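Local coordinates for protein with a SET domain within carboxy region (PDB 4LDG) that is probably a histone H4K20 methyltransferase of the SET8 type, its carboxy-terminal part, with the SET domain, being the piece studied here, at residues A[87-97]-A[123-134]. Residues are numbered along the deposited sequence; the frame is centred on the assembly and turned at random.
Sequences SKRVSFGANSE and WKKIIYKYCILN
Ser91, Leu133 and Glu97 bury the most surface where a loop with a short 3-10 turn at 89-91 packs along helix 121-134; through Tyr128 and Ile132 the same helix packs on strands 163-166 and 240-247 of the SET domain. Ser91 OG stands between its own backbone N and carbonyl carbon (chi1 68°), which turns it back onto Lys88 O and also presents it to Asn134 ND2, 2.9 Å off and nearly in the amide plane. That same ND2 lies over the centre of the Tyr130 ring, 3.0 Å above its plane, and also donates to Tyr130 O, so the amide is fixed in rotation; Asn134 OD1 accepts Lys88 N on a lone pair at 3.1 Å (168° at the hydrogen). Leu133 CD1 touches Ser91 CA (3.5 Å), while Lys88 extends past Asn134 in the opposite sense and its NZ donates a hydrogen bond to Leu133 O. Further along, the Glu97 carboxylate lies against Ile126 CD1, and its OE1 accepts Gly93 N from above the carboxylate plane, tying the loop to itself. Trp123 turns the edge of its ring to Glu97, CH2 lying 3.7 Å from Glu97 CA. Water bridges Ser91 O (2.6 Å) to Ile126 O (2.7 Å).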
# COMPACT_ATOMS: atom_id res chain seq x y z
N SER A 87 13.62 -1.71 -14.41
CA SER A 87 12.32 -2.28 -14.11
C SER A 87 12.38 -3.78 -14.35
O SER A 87 12.95 -4.25 -15.36
CB SER A 87 11.24 -1.72 -15.04
OG SER A 87 11.16 -0.33 -14.95
N LYS A 88 11.76 -4.53 -13.46
CA LYS A 88 11.75 -5.99 -13.62
C LYS A 88 10.95 -6.37 -14.88
O LYS A 88 9.85 -5.84 -15.10
CB LYS A 88 11.12 -6.66 -12.40
CG LYS A 88 11.72 -6.28 -11.05
CD LYS A 88 11.10 -7.17 -9.96
CE LYS A 88 11.52 -6.75 -8.56
NZ LYS A 88 10.57 -7.35 -7.56
N ARG A 89 11.51 -7.27 -15.70
CA ARG A 89 10.79 -7.73 -16.90
C ARG A 89 9.43 -8.31 -16.50
O ARG A 89 8.45 -8.10 -17.21
CB ARG A 89 11.59 -8.79 -17.68
CG ARG A 89 10.95 -9.26 -19.01
CD ARG A 89 10.69 -8.09 -19.93
NE ARG A 89 9.90 -8.39 -21.10
CZ ARG A 89 8.57 -8.37 -21.16
NH1 ARG A 89 7.81 -8.11 -20.08
NH2 ARG A 89 7.99 -8.61 -22.32
N VAL A 90 9.33 -8.98 -15.35
CA VAL A 90 8.03 -9.57 -14.99
C VAL A 90 6.96 -8.56 -14.61
O VAL A 90 5.81 -8.96 -14.43
CB VAL A 90 8.11 -10.66 -13.89
CG1 VAL A 90 8.87 -11.86 -14.44
CG2 VAL A 90 8.72 -10.15 -12.59
N SER A 91 7.32 -7.28 -14.53
CA SER A 91 6.39 -6.26 -14.02
C SER A 91 5.52 -5.62 -15.10
O SER A 91 4.62 -4.83 -14.80
CB SER A 91 7.16 -5.18 -13.26
OG SER A 91 7.97 -4.42 -14.14
N PHE A 92 5.78 -5.97 -16.36
CA PHE A 92 4.90 -5.60 -17.45
C PHE A 92 4.78 -6.75 -18.40
O PHE A 92 5.55 -7.70 -18.33
CB PHE A 92 5.37 -4.35 -18.17
CG PHE A 92 6.73 -4.47 -18.79
CD1 PHE A 92 6.85 -4.71 -20.15
CD2 PHE A 92 7.89 -4.29 -18.04
CE1 PHE A 92 8.10 -4.84 -20.73
CE2 PHE A 92 9.14 -4.42 -18.63
CZ PHE A 92 9.24 -4.70 -19.99
N GLY A 93 3.81 -6.66 -19.29
CA GLY A 93 3.54 -7.72 -20.25
C GLY A 93 4.28 -7.47 -21.55
O GLY A 93 5.51 -7.44 -21.58
N ALA A 94 3.52 -7.30 -22.62
CA ALA A 94 4.10 -7.02 -23.92
C ALA A 94 4.83 -5.70 -23.89
O ALA A 94 4.53 -4.82 -23.07
CB ALA A 94 3.03 -7.03 -24.99
N ASN A 95 5.81 -5.58 -24.77
CA ASN A 95 6.65 -4.39 -24.85
C ASN A 95 5.83 -3.16 -25.18
O ASN A 95 6.22 -2.06 -24.81
CB ASN A 95 7.74 -4.56 -25.90
CG ASN A 95 7.20 -4.79 -27.29
OD1 ASN A 95 6.23 -5.52 -27.48
ND2 ASN A 95 7.82 -4.18 -28.26
N SER A 96 4.70 -3.33 -25.86
CA SER A 96 3.84 -2.18 -26.16
C SER A 96 3.16 -1.55 -24.91
O SER A 96 2.56 -0.49 -25.03
CB SER A 96 2.80 -2.59 -27.17
OG SER A 96 1.98 -3.60 -26.61
N GLU A 97 3.27 -2.15 -23.72
CA GLU A 97 2.74 -1.54 -22.49
C GLU A 97 3.69 -0.50 -21.92
O GLU A 97 3.33 0.30 -21.06
CB GLU A 97 2.45 -2.61 -21.42
CG GLU A 97 1.33 -3.55 -21.84
CD GLU A 97 1.04 -4.67 -20.82
OE1 GLU A 97 1.74 -4.76 -19.78
OE2 GLU A 97 0.08 -5.45 -21.06
N TRP A 123 -5.82 -1.20 -18.16
CA TRP A 123 -4.68 -0.35 -17.94
C TRP A 123 -4.45 0.01 -16.47
O TRP A 123 -3.33 0.21 -16.07
CB TRP A 123 -4.72 0.90 -18.83
CG TRP A 123 -4.29 0.59 -20.18
CD1 TRP A 123 -5.08 0.36 -21.25
CD2 TRP A 123 -2.94 0.40 -20.63
NE1 TRP A 123 -4.33 0.08 -22.34
CE2 TRP A 123 -3.01 0.10 -21.99
CE3 TRP A 123 -1.68 0.50 -20.03
CZ2 TRP A 123 -1.87 -0.12 -22.77
CZ3 TRP A 123 -0.53 0.29 -20.82
CH2 TRP A 123 -0.64 -0.02 -22.16
N LYS A 124 -5.49 0.04 -15.65
CA LYS A 124 -5.23 0.14 -14.21
C LYS A 124 -4.49 -1.08 -13.67
O LYS A 124 -3.57 -0.94 -12.84
CB LYS A 124 -6.52 0.30 -13.43
CG LYS A 124 -7.22 1.63 -13.60
CD LYS A 124 -8.63 1.52 -13.04
CE LYS A 124 -9.20 2.90 -12.77
NZ LYS A 124 -10.67 2.79 -12.66
N LYS A 125 -4.92 -2.26 -14.11
CA LYS A 125 -4.24 -3.49 -13.75
C LYS A 125 -2.75 -3.45 -14.14
O LYS A 125 -1.89 -3.85 -13.37
CB LYS A 125 -4.91 -4.70 -14.40
CG LYS A 125 -4.26 -6.04 -14.04
CD LYS A 125 -4.81 -7.22 -14.83
CE LYS A 125 -4.29 -8.53 -14.23
NZ LYS A 125 -4.60 -9.76 -15.03
N ILE A 126 -2.46 -2.97 -15.34
CA ILE A 126 -1.08 -2.87 -15.78
C ILE A 126 -0.29 -1.99 -14.81
O ILE A 126 0.78 -2.37 -14.35
CB ILE A 126 -1.00 -2.40 -17.24
CG1 ILE A 126 -1.41 -3.57 -18.15
CG2 ILE A 126 0.39 -1.87 -17.60
CD1 ILE A 126 -1.94 -3.17 -19.51
N ILE A 127 -0.83 -0.85 -14.48
CA ILE A 127 -0.17 0.07 -13.54
C ILE A 127 -0.02 -0.51 -12.13
O ILE A 127 1.05 -0.41 -11.52
CB ILE A 127 -0.93 1.42 -13.48
CG1 ILE A 127 -0.95 2.08 -14.87
CG2 ILE A 127 -0.29 2.37 -12.45
CD1 ILE A 127 0.43 2.43 -15.41
N TYR A 128 -1.05 -1.14 -11.60
CA TYR A 128 -0.98 -1.75 -10.28
C TYR A 128 0.08 -2.84 -10.19
O TYR A 128 0.92 -2.85 -9.29
CB TYR A 128 -2.37 -2.32 -9.92
CG TYR A 128 -3.45 -1.27 -9.71
CD1 TYR A 128 -3.14 0.01 -9.27
CD2 TYR A 128 -4.78 -1.56 -9.94
CE1 TYR A 128 -4.12 0.94 -9.06
CE2 TYR A 128 -5.77 -0.62 -9.75
CZ TYR A 128 -5.43 0.63 -9.28
OH TYR A 128 -6.43 1.59 -9.09
N LYS A 129 0.05 -3.73 -11.16
CA LYS A 129 1.05 -4.78 -11.29
C LYS A 129 2.45 -4.18 -11.32
O LYS A 129 3.35 -4.63 -10.60
CB LYS A 129 0.78 -5.60 -12.55
CG LYS A 129 1.75 -6.75 -12.75
CD LYS A 129 1.24 -7.79 -13.74
CE LYS A 129 2.36 -8.75 -14.06
NZ LYS A 129 1.94 -10.01 -14.76
N TYR A 130 2.63 -3.13 -12.11
CA TYR A 130 3.94 -2.49 -12.16
C TYR A 130 4.34 -1.91 -10.80
O TYR A 130 5.48 -2.04 -10.39
CB TYR A 130 3.98 -1.40 -13.23
CG TYR A 130 5.36 -0.82 -13.47
CD1 TYR A 130 6.23 -1.38 -14.43
CD2 TYR A 130 5.80 0.27 -12.75
CE1 TYR A 130 7.47 -0.85 -14.67
CE2 TYR A 130 7.06 0.80 -12.96
CZ TYR A 130 7.90 0.23 -13.91
OH TYR A 130 9.15 0.76 -14.11
N CYS A 131 3.43 -1.22 -10.11
CA CYS A 131 3.76 -0.64 -8.78
C CYS A 131 4.06 -1.73 -7.74
O CYS A 131 4.99 -1.61 -6.93
CB CYS A 131 2.62 0.22 -8.27
SG CYS A 131 2.21 1.65 -9.30
N ILE A 132 3.29 -2.81 -7.77
CA ILE A 132 3.52 -3.89 -6.83
C ILE A 132 4.93 -4.44 -6.97
O ILE A 132 5.64 -4.60 -5.98
CB ILE A 132 2.50 -5.03 -7.00
CG1 ILE A 132 1.14 -4.56 -6.50
CG2 ILE A 132 2.93 -6.23 -6.16
CD1 ILE A 132 0.01 -5.50 -6.82
N LEU A 133 5.34 -4.73 -8.21
CA LEU A 133 6.59 -5.44 -8.45
C LEU A 133 7.83 -4.55 -8.43
O LEU A 133 8.91 -5.04 -8.13
CB LEU A 133 6.51 -6.21 -9.77
CG LEU A 133 5.58 -7.42 -9.74
CD1 LEU A 133 5.32 -7.94 -11.13
CD2 LEU A 133 6.15 -8.53 -8.87
N ASN A 134 7.69 -3.26 -8.72
CA ASN A 134 8.83 -2.34 -8.66
C ASN A 134 8.80 -1.45 -7.42
O ASN A 134 9.53 -0.48 -7.36
CB ASN A 134 8.86 -1.48 -9.93
CG ASN A 134 9.08 -2.31 -11.16
OD1 ASN A 134 10.13 -2.91 -11.32
ND2 ASN A 134 8.07 -2.40 -12.02
O HOH W 1 4.50 -11.22 -15.27
O HOH W 2 2.19 -4.37 -15.59